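Cyanophycinase-like exopeptidase (actinobacterium SCGC AAA027-L06, PDB 6NQC) probably cleaves peptides as a serine exopeptidase of family S51, the family of the cyanophycinases and related hydrolases. Local coordinates at residues Tyr126-Leu131 against Gln173-Phe178; Val159-Val164 against Gly179-Val184; Gly32-Ala37 against Glu74-Leu79. One frame throughout, in Å; residues are numbered along the deposited sequence. Where two conformers were deposited one is given.

Interaction 1: Tyr126-Leu131 against Gln173-Phe178; sequences YLADTL and QSTEGF
Thr-175 opens the contact by presenting its two branches to different partners on the helix. Its CG2, anti to the backbone N (OG1 has chi1 -60°), lies 3.3 Å from Asp-129 OD1 and 3.9 Å from Ala-128 CB, and the two side chains of Thr-175 and Asp-129 cross at about a right angle. The OG1 branch is hydrogen-bonded to His-125 ND1 and also meets a water that donates to Asp-129 OD2 at 2.6 Å, so Asp-129 reaches the threonine hydroxyl indirectly. At Glu-176 it is the backbone that takes part: its carbonyl O sits 3.4 Å from Ala-128 CB and accepts from a second water, at 2.8 Å from Glu-176 O, which also donates to Asp-129 OD1. Each carboxylate oxygen of Asp-129 thus receives one water. Gly-177 then passes the methyl of Ala-128, the CA atoms of these two residues being the closest such pair. Phe-178 ends the walk and buries more surface against the helix than any other residue here. Its CZ reaches 3.8 Å from Leu-131 CB, and the same atom brings the ring edge, near its plane, to 4.0 Å from Leu-127 O; CE1 meets Ala-128 CA obliquely at 3.9 Å. The example illustrates a short strand and the loop after it packing on a helix at an alanine. Helix 124-131 thereby rests on strand 175-176, itself paired with strand 163-164, while Trp-137 of helix 135-145 stacks on the Phe-178 ring.

Interaction 2: Val159-Val164 against Gly179-Val184; sequences VLSTHV and GIIENV
Leu-160 meets two consecutive isoleucines, and its side chain is the one to follow. CB lies 4.0 Å from Ile-180 CG1 and 4.1 Å from Ile-181 CG1, so it is touched by both at once. From there CG turns anti to the carbonyl carbon (chi1 -56°), and the CD2 branch runs on to Ile-180 CD1 at 4.0 Å, the two chains crossing obliquely; beyond the pair, Leu-160 also packs on Leu-28 of strand 26-29. Each isoleucine holds CG1 between its backbone N and carbonyl carbon, which brings CG1 against the backbone of Leu-160: Ile-181 CG1 is 3.4 Å from Leu-160 O.

The same carbonyl gathers amides. Ile-181 N donates to Leu-160 O at 3.2 Å in a nearly straight bond (166°), although the donor stands above the carbonyl plane, and Ile-180 N adds a weak bond. Gly-179 N donates instead to Ser-161 O at 2.9 Å, again from well above the plane; its positive phi suits glycine. In the conformer described, Ser-161 OG donates to Val-184 O at 2.7 Å, but a second conformer of the serine was modelled, so the bond is doubtful.

The arrangement is two irregular loops joined by backbone bonds next to the short antiparallel pair 163-164 and 175-176. The first loop follows helix 155-158, just after a likely nucleophile elbow, as expected in a family S51 serine peptidase, and the second leads into strand 184-187.

Interaction 3: Gly32-Ala37 against Glu74-Leu79; sequences GEYLPA and EFWKQL
Glu-33 and Trp-76 make the tightest meeting of this contact, a carboxylate set against the benzene part of an indole. Glu-33 CD lies 3.3 Å from Trp-76 CH2, and Glu-33 CG is 3.4 Å from Trp-76 CZ3. The side chains cross at about a right angle, with carboxylate and ring planes 56° apart; OE1 sits at the ring edge, in its plane, whereas CD approaches obliquely. The torsions explain the fit: CG stands between the backbone N and the carbonyl carbon (chi1 68°), and a bend at chi2 (-92°) folds the carboxylate across to the ring. That placement is secured elsewhere, since OE2 accepts a hydrogen bond from Gly-121 N.

Apolar packing forms the second group. Tyr-34 CE2 lies 4.1 Å from Trp-76 CE3, the side chains crossing at about a right angle, and Tyr-34 CB lies 4.1 Å from Leu-79 CG. CG of Glu-33 covers one face of the tyrosine ring toward its rim, and Tyr-118 meets that ring too. At the exposed margin Leu-35 CD2 touches Leu-79 CD1 at 4.0 Å.

Polar linkage is indirect. No hydrogen bond joins the two segments; one water donates to Tyr-34 O and to Leu-79 O, at 2.9 Å from each, tying the turn to the helix backbone.

The principle illustrated is that of a short turn held by its side chains. Residues 32-35 form a type II beta turn after strand 26-29, at the end of the sheet where the parallel strands run into loops, as is common for active sites of alpha/beta folds. Glu-33 lies near the residues of a probable Ser-154, His-189, Glu-219 triad without touching them; the contact thus packs helix 70-87 on a loop that probably lies beside the catalytic site.

How the interactions relate
From the N terminus, interaction 3 closes first: the turn after strand 26-29 meets helix 70-87, with helix 39-51 and strand 57-61 in the loop between. Interaction 1 opens only afterwards, in series, its nearest atoms about 9 Å away. It closes the chain from helix 124-131 to strand 175-176, taking in helix 135-145 and strand 149-153. Interaction 2 closes a short span through strands 163-164 and 175-176 and crosses interaction 1, their segments alternating. The two also touch: Thr-175 with Val-164 and Phe-178 with Val-159 make probable backbone bonds. Together they bind helix 124-131 to the two-stranded sheet and its loops, while interaction 3 lies on the opposite side of the chain's centre from interaction 2.

Interaction 1: Tyr126-Leu131 against Gln173-Phe178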
# COMPACT_ATOMS: atom_id res chain seq x y z
N TYR A 126 1.20 -5.49 -12.71
CA TYR A 126 2.65 -5.43 -12.88
C TYR A 126 3.36 -5.39 -11.53
O TYR A 126 4.40 -6.04 -11.36
CB TYR A 126 3.02 -4.22 -13.74
CG TYR A 126 4.48 -4.19 -14.15
CD1 TYR A 126 4.97 -5.07 -15.10
CD2 TYR A 126 5.37 -3.27 -13.58
CE1 TYR A 126 6.30 -5.06 -15.49
CE2 TYR A 126 6.72 -3.25 -13.94
CZ TYR A 126 7.18 -4.16 -14.90
OH TYR A 126 8.50 -4.16 -15.28
N LEU A 127 2.82 -4.62 -10.57
CA LEU A 127 3.44 -4.54 -9.26
C LEU A 127 3.56 -5.93 -8.67
O LEU A 127 4.64 -6.37 -8.27
CB LEU A 127 2.63 -3.63 -8.33
CG LEU A 127 3.16 -3.55 -6.88
CD1 LEU A 127 4.68 -3.27 -6.86
CD2 LEU A 127 2.42 -2.50 -6.09
N ALA A 128 2.43 -6.67 -8.66
CA ALA A 128 2.40 -8.00 -8.10
C ALA A 128 3.34 -8.96 -8.84
O ALA A 128 4.16 -9.66 -8.22
CB ALA A 128 0.97 -8.55 -8.16
N ASP A 129 3.20 -9.04 -10.17
CA ASP A 129 4.02 -9.98 -10.94
C ASP A 129 5.51 -9.67 -10.81
O ASP A 129 6.33 -10.58 -10.85
CB ASP A 129 3.61 -9.94 -12.40
CG ASP A 129 2.26 -10.59 -12.67
OD1 ASP A 129 1.76 -11.37 -11.84
OD2 ASP A 129 1.67 -10.29 -13.73
N THR A 130 5.88 -8.41 -10.60
CA THR A 130 7.28 -8.03 -10.59
C THR A 130 7.94 -8.33 -9.25
O THR A 130 9.11 -8.74 -9.24
CB THR A 130 7.45 -6.55 -10.96
OG1 THR A 130 7.04 -6.34 -12.32
CG2 THR A 130 8.86 -6.14 -10.86
N LEU A 131 7.23 -8.17 -8.13
CA LEU A 131 7.84 -8.38 -6.82
C LEU A 131 7.48 -9.70 -6.15
O LEU A 131 8.12 -10.06 -5.15
CB LEU A 131 7.49 -7.25 -5.86
CG LEU A 131 7.92 -5.86 -6.34
CD1 LEU A 131 7.58 -4.78 -5.31
CD2 LEU A 131 9.39 -5.83 -6.73
N GLN A 173 -9.66 -15.44 -12.98
CA GLN A 173 -8.31 -15.28 -13.47
C GLN A 173 -7.64 -14.08 -12.81
O GLN A 173 -7.06 -13.25 -13.51
CB GLN A 173 -8.35 -15.12 -15.02
CG GLN A 173 -8.89 -16.40 -15.72
CD GLN A 173 -9.48 -16.08 -17.09
OE1 GLN A 173 -10.60 -15.56 -17.20
NE2 GLN A 173 -8.71 -16.33 -18.13
N SER A 174 -7.74 -13.98 -11.49
CA SER A 174 -7.08 -12.90 -10.76
C SER A 174 -5.58 -13.12 -10.74
O SER A 174 -5.09 -14.26 -10.87
CB SER A 174 -7.64 -12.84 -9.35
OG SER A 174 -9.04 -12.58 -9.42
N THR A 175 -4.84 -12.03 -10.62
CA THR A 175 -3.42 -12.10 -10.33
C THR A 175 -3.19 -12.33 -8.84
O THR A 175 -3.86 -11.75 -7.99
CB THR A 175 -2.75 -10.80 -10.79
OG1 THR A 175 -2.95 -10.64 -12.19
CG2 THR A 175 -1.23 -10.80 -10.46
N GLU A 176 -2.23 -13.19 -8.52
CA GLU A 176 -1.82 -13.40 -7.15
C GLU A 176 -1.10 -12.17 -6.60
O GLU A 176 -0.16 -11.66 -7.21
CB GLU A 176 -0.92 -14.63 -7.08
CG GLU A 176 -0.43 -15.00 -5.70
CD GLU A 176 0.29 -16.37 -5.67
OE1 GLU A 176 0.14 -17.14 -6.65
OE2 GLU A 176 1.00 -16.66 -4.67
N GLY A 177 -1.56 -11.67 -5.46
CA GLY A 177 -0.91 -10.61 -4.75
C GLY A 177 -0.01 -11.14 -3.64
O GLY A 177 0.28 -12.33 -3.55
N PHE A 178 0.42 -10.21 -2.80
CA PHE A 178 1.40 -10.54 -1.76
C PHE A 178 0.75 -11.22 -0.57
O PHE A 178 1.42 -11.94 0.16
CB PHE A 178 2.12 -9.27 -1.31
CG PHE A 178 2.77 -8.49 -2.42
CD1 PHE A 178 3.30 -9.14 -3.53
CD2 PHE A 178 2.84 -7.12 -2.36
CE1 PHE A 178 3.90 -8.40 -4.53
CE2 PHE A 178 3.42 -6.38 -3.37
CZ PHE A 178 3.98 -6.99 -4.42
O HOH W 1 1.66 -12.36 -9.26
O HOH W 2 -0.91 -10.54 -14.14

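Interaction 2: Val159-Val164 against Gly179-Val184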
# COMPACT_ATOMS: atom_id res chain seq x y z
N VAL A 159 -2.41 -4.75 -4.17
CA VAL A 159 -1.56 -5.93 -4.25
C VAL A 159 -1.27 -6.54 -2.88
O VAL A 159 -0.65 -7.60 -2.80
CB VAL A 159 -0.21 -5.65 -4.93
CG1 VAL A 159 -0.40 -5.17 -6.37
CG2 VAL A 159 0.55 -4.59 -4.14
N LEU A 160 -1.73 -5.91 -1.80
CA LEU A 160 -1.49 -6.45 -0.46
C LEU A 160 -2.44 -7.62 -0.12
O LEU A 160 -2.13 -8.39 0.80
CB LEU A 160 -1.62 -5.33 0.58
CG LEU A 160 -0.70 -4.13 0.34
CD1 LEU A 160 -0.85 -3.05 1.37
CD2 LEU A 160 0.75 -4.61 0.21
N SER A 161 -3.55 -7.76 -0.85
CA SER A 161 -4.46 -8.88 -0.69
C SER A 161 -3.88 -10.15 -1.32
O SER A 161 -2.78 -10.14 -1.91
CB SER A 161 -5.80 -8.57 -1.37
OG SER A 161 -6.49 -7.54 -0.71
N THR A 162 -4.64 -11.24 -1.22
CA THR A 162 -4.19 -12.50 -1.82
C THR A 162 -4.34 -12.47 -3.34
O THR A 162 -3.57 -13.12 -4.04
CB THR A 162 -5.00 -13.71 -1.28
OG1 THR A 162 -6.40 -13.53 -1.56
CG2 THR A 162 -4.76 -13.90 0.20
N HIS A 163 -5.30 -11.69 -3.86
CA HIS A 163 -5.63 -11.68 -5.27
C HIS A 163 -5.96 -10.28 -5.76
O HIS A 163 -6.50 -9.46 -5.01
CB HIS A 163 -6.81 -12.61 -5.56
CG HIS A 163 -6.51 -14.03 -5.22
ND1 HIS A 163 -6.60 -14.50 -3.93
CD2 HIS A 163 -6.02 -15.05 -5.96
CE1 HIS A 163 -6.22 -15.77 -3.91
NE2 HIS A 163 -5.86 -16.12 -5.13
N VAL A 164 -5.66 -10.05 -7.03
CA VAL A 164 -5.87 -8.76 -7.68
C VAL A 164 -6.82 -8.98 -8.84
O VAL A 164 -6.50 -9.76 -9.75
CB VAL A 164 -4.55 -8.14 -8.17
CG1 VAL A 164 -4.83 -6.85 -8.87
CG2 VAL A 164 -3.56 -7.96 -6.97
N GLY A 179 -0.55 -10.99 -0.34
CA GLY A 179 -1.32 -11.74 0.63
C GLY A 179 -1.02 -11.44 2.09
O GLY A 179 -1.15 -12.32 2.92
N ILE A 180 -0.66 -10.22 2.43
CA ILE A 180 -0.41 -9.90 3.82
C ILE A 180 -1.61 -9.37 4.58
O ILE A 180 -1.58 -9.34 5.82
CB ILE A 180 0.76 -8.90 3.93
CG1 ILE A 180 0.43 -7.63 3.19
CG2 ILE A 180 2.03 -9.59 3.46
CD1 ILE A 180 1.26 -6.49 3.66
N ILE A 181 -2.63 -8.86 3.91
CA ILE A 181 -3.95 -8.76 4.52
C ILE A 181 -4.71 -9.98 4.00
O ILE A 181 -5.08 -10.07 2.82
CB ILE A 181 -4.63 -7.44 4.22
CG1 ILE A 181 -4.64 -7.09 2.74
CG2 ILE A 181 -3.90 -6.31 4.94
CD1 ILE A 181 -5.31 -5.80 2.45
N GLU A 182 -4.88 -10.98 4.85
CA GLU A 182 -5.35 -12.27 4.35
C GLU A 182 -6.83 -12.26 4.04
O GLU A 182 -7.29 -12.99 3.14
CB GLU A 182 -5.02 -13.37 5.36
CG GLU A 182 -3.77 -14.19 5.00
CD GLU A 182 -3.32 -15.16 6.10
OE1 GLU A 182 -4.20 -15.72 6.81
OE2 GLU A 182 -2.08 -15.35 6.25
N ASN A 183 -7.62 -11.47 4.79
CA ASN A 183 -9.07 -11.55 4.67
C ASN A 183 -9.71 -10.25 4.20
O ASN A 183 -10.94 -10.11 4.27
CB ASN A 183 -9.69 -11.98 6.01
CG ASN A 183 -9.54 -10.94 7.08
OD1 ASN A 183 -8.54 -10.24 7.15
ND2 ASN A 183 -10.55 -10.85 7.94
N VAL A 184 -8.92 -9.30 3.72
CA VAL A 184 -9.44 -8.02 3.29
C VAL A 184 -8.88 -7.72 1.91
O VAL A 184 -7.72 -8.02 1.61
CB VAL A 184 -9.07 -6.90 4.29
CG1 VAL A 184 -9.61 -5.60 3.75
CG2 VAL A 184 -9.61 -7.22 5.66

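Interaction 3: Gly32-Ala37 against Glu74-Leu79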
# COMPACT_ATOMS: atom_id res chain seq x y z
N GLY A 32 -3.61 9.64 -3.55
CA GLY A 32 -3.05 10.86 -2.99
C GLY A 32 -1.72 10.67 -2.32
O GLY A 32 -1.38 11.49 -1.45
N GLU A 33 -0.98 9.61 -2.67
CA GLU A 33 0.34 9.42 -2.09
C GLU A 33 1.18 10.68 -2.27
O GLU A 33 1.08 11.38 -3.29
CB GLU A 33 1.04 8.21 -2.69
CG GLU A 33 1.46 8.34 -4.17
CD GLU A 33 0.41 7.82 -5.11
OE1 GLU A 33 -0.52 8.57 -5.40
OE2 GLU A 33 0.49 6.64 -5.54
N TYR A 34 2.02 10.94 -1.26
CA TYR A 34 3.04 11.98 -1.28
C TYR A 34 2.46 13.37 -1.39
O TYR A 34 3.21 14.33 -1.68
CB TYR A 34 4.06 11.74 -2.41
CG TYR A 34 4.62 10.34 -2.48
CD1 TYR A 34 4.71 9.56 -1.33
CD2 TYR A 34 5.04 9.79 -3.68
CE1 TYR A 34 5.20 8.27 -1.37
CE2 TYR A 34 5.55 8.46 -3.73
CZ TYR A 34 5.64 7.73 -2.55
OH TYR A 34 6.12 6.43 -2.53
N LEU A 35 1.19 13.57 -1.15
CA LEU A 35 0.65 14.92 -1.29
C LEU A 35 0.39 15.59 0.06
O LEU A 35 0.28 14.91 1.10
CB LEU A 35 -0.63 14.95 -2.13
CG LEU A 35 -0.41 14.61 -3.61
CD1 LEU A 35 -1.68 14.91 -4.39
CD2 LEU A 35 0.80 15.30 -4.24
N PRO A 36 0.32 16.92 0.10
CA PRO A 36 0.18 17.61 1.40
C PRO A 36 -0.98 17.11 2.25
O PRO A 36 -0.84 16.99 3.48
CB PRO A 36 -0.03 19.08 0.99
CG PRO A 36 0.69 19.21 -0.29
CD PRO A 36 0.49 17.87 -1.01
N ALA A 37 -2.10 16.76 1.60
CA ALA A 37 -3.29 16.36 2.34
C ALA A 37 -3.09 15.08 3.15
O ALA A 37 -3.80 14.88 4.15
CB ALA A 37 -4.46 16.17 1.35
N GLU A 74 10.90 9.57 -13.00
CA GLU A 74 11.57 10.68 -12.32
C GLU A 74 10.57 11.62 -11.65
O GLU A 74 10.88 12.24 -10.63
CB GLU A 74 12.44 11.47 -13.30
CG GLU A 74 13.29 12.56 -12.65
CD GLU A 74 14.31 12.03 -11.66
OE1 GLU A 74 14.79 10.87 -11.83
OE2 GLU A 74 14.63 12.78 -10.70
N PHE A 75 9.39 11.79 -12.23
CA PHE A 75 8.36 12.61 -11.59
C PHE A 75 7.92 11.96 -10.28
O PHE A 75 7.74 12.67 -9.28
CB PHE A 75 7.17 12.81 -12.54
CG PHE A 75 6.10 13.74 -11.99
CD1 PHE A 75 6.27 15.11 -12.04
CD2 PHE A 75 4.92 13.24 -11.44
CE1 PHE A 75 5.29 15.99 -11.54
CE2 PHE A 75 3.95 14.09 -10.94
CZ PHE A 75 4.14 15.49 -11.00
N TRP A 76 7.75 10.63 -10.26
CA TRP A 76 7.44 9.94 -9.02
C TRP A 76 8.55 10.17 -7.98
O TRP A 76 8.26 10.44 -6.81
CB TRP A 76 7.22 8.44 -9.22
CG TRP A 76 5.82 8.09 -9.64
CD1 TRP A 76 5.44 7.56 -10.85
CD2 TRP A 76 4.61 8.29 -8.88
NE1 TRP A 76 4.07 7.41 -10.88
CE2 TRP A 76 3.53 7.84 -9.70
CE3 TRP A 76 4.33 8.80 -7.62
CZ2 TRP A 76 2.20 7.87 -9.28
CZ3 TRP A 76 3.00 8.84 -7.20
CH2 TRP A 76 1.96 8.39 -8.02
N LYS A 77 9.81 10.00 -8.41
CA LYS A 77 10.94 10.26 -7.52
C LYS A 77 10.88 11.66 -6.90
O LYS A 77 11.01 11.83 -5.67
CB LYS A 77 12.25 10.07 -8.30
CG LYS A 77 13.50 9.99 -7.47
CD LYS A 77 14.74 10.02 -8.36
CE LYS A 77 15.99 10.11 -7.54
NZ LYS A 77 17.19 9.53 -8.24
N GLN A 78 10.63 12.67 -7.73
CA GLN A 78 10.69 14.04 -7.25
C GLN A 78 9.48 14.38 -6.40
O GLN A 78 9.59 15.08 -5.39
CB GLN A 78 10.81 15.00 -8.43
CG GLN A 78 12.22 15.53 -8.65
CD GLN A 78 12.76 16.35 -7.46
OE1 GLN A 78 12.21 17.39 -7.06
NE2 GLN A 78 13.85 15.87 -6.88
N LEU A 79 8.30 13.87 -6.77
CA LEU A 79 7.12 13.97 -5.91
C LEU A 79 7.41 13.40 -4.51
O LEU A 79 7.15 14.05 -3.49
CB LEU A 79 5.96 13.23 -6.56
CG LEU A 79 4.55 13.53 -6.07
CD1 LEU A 79 4.25 15.00 -6.26
CD2 LEU A 79 3.55 12.67 -6.82
O HOH W 3 5.13 16.04 -2.94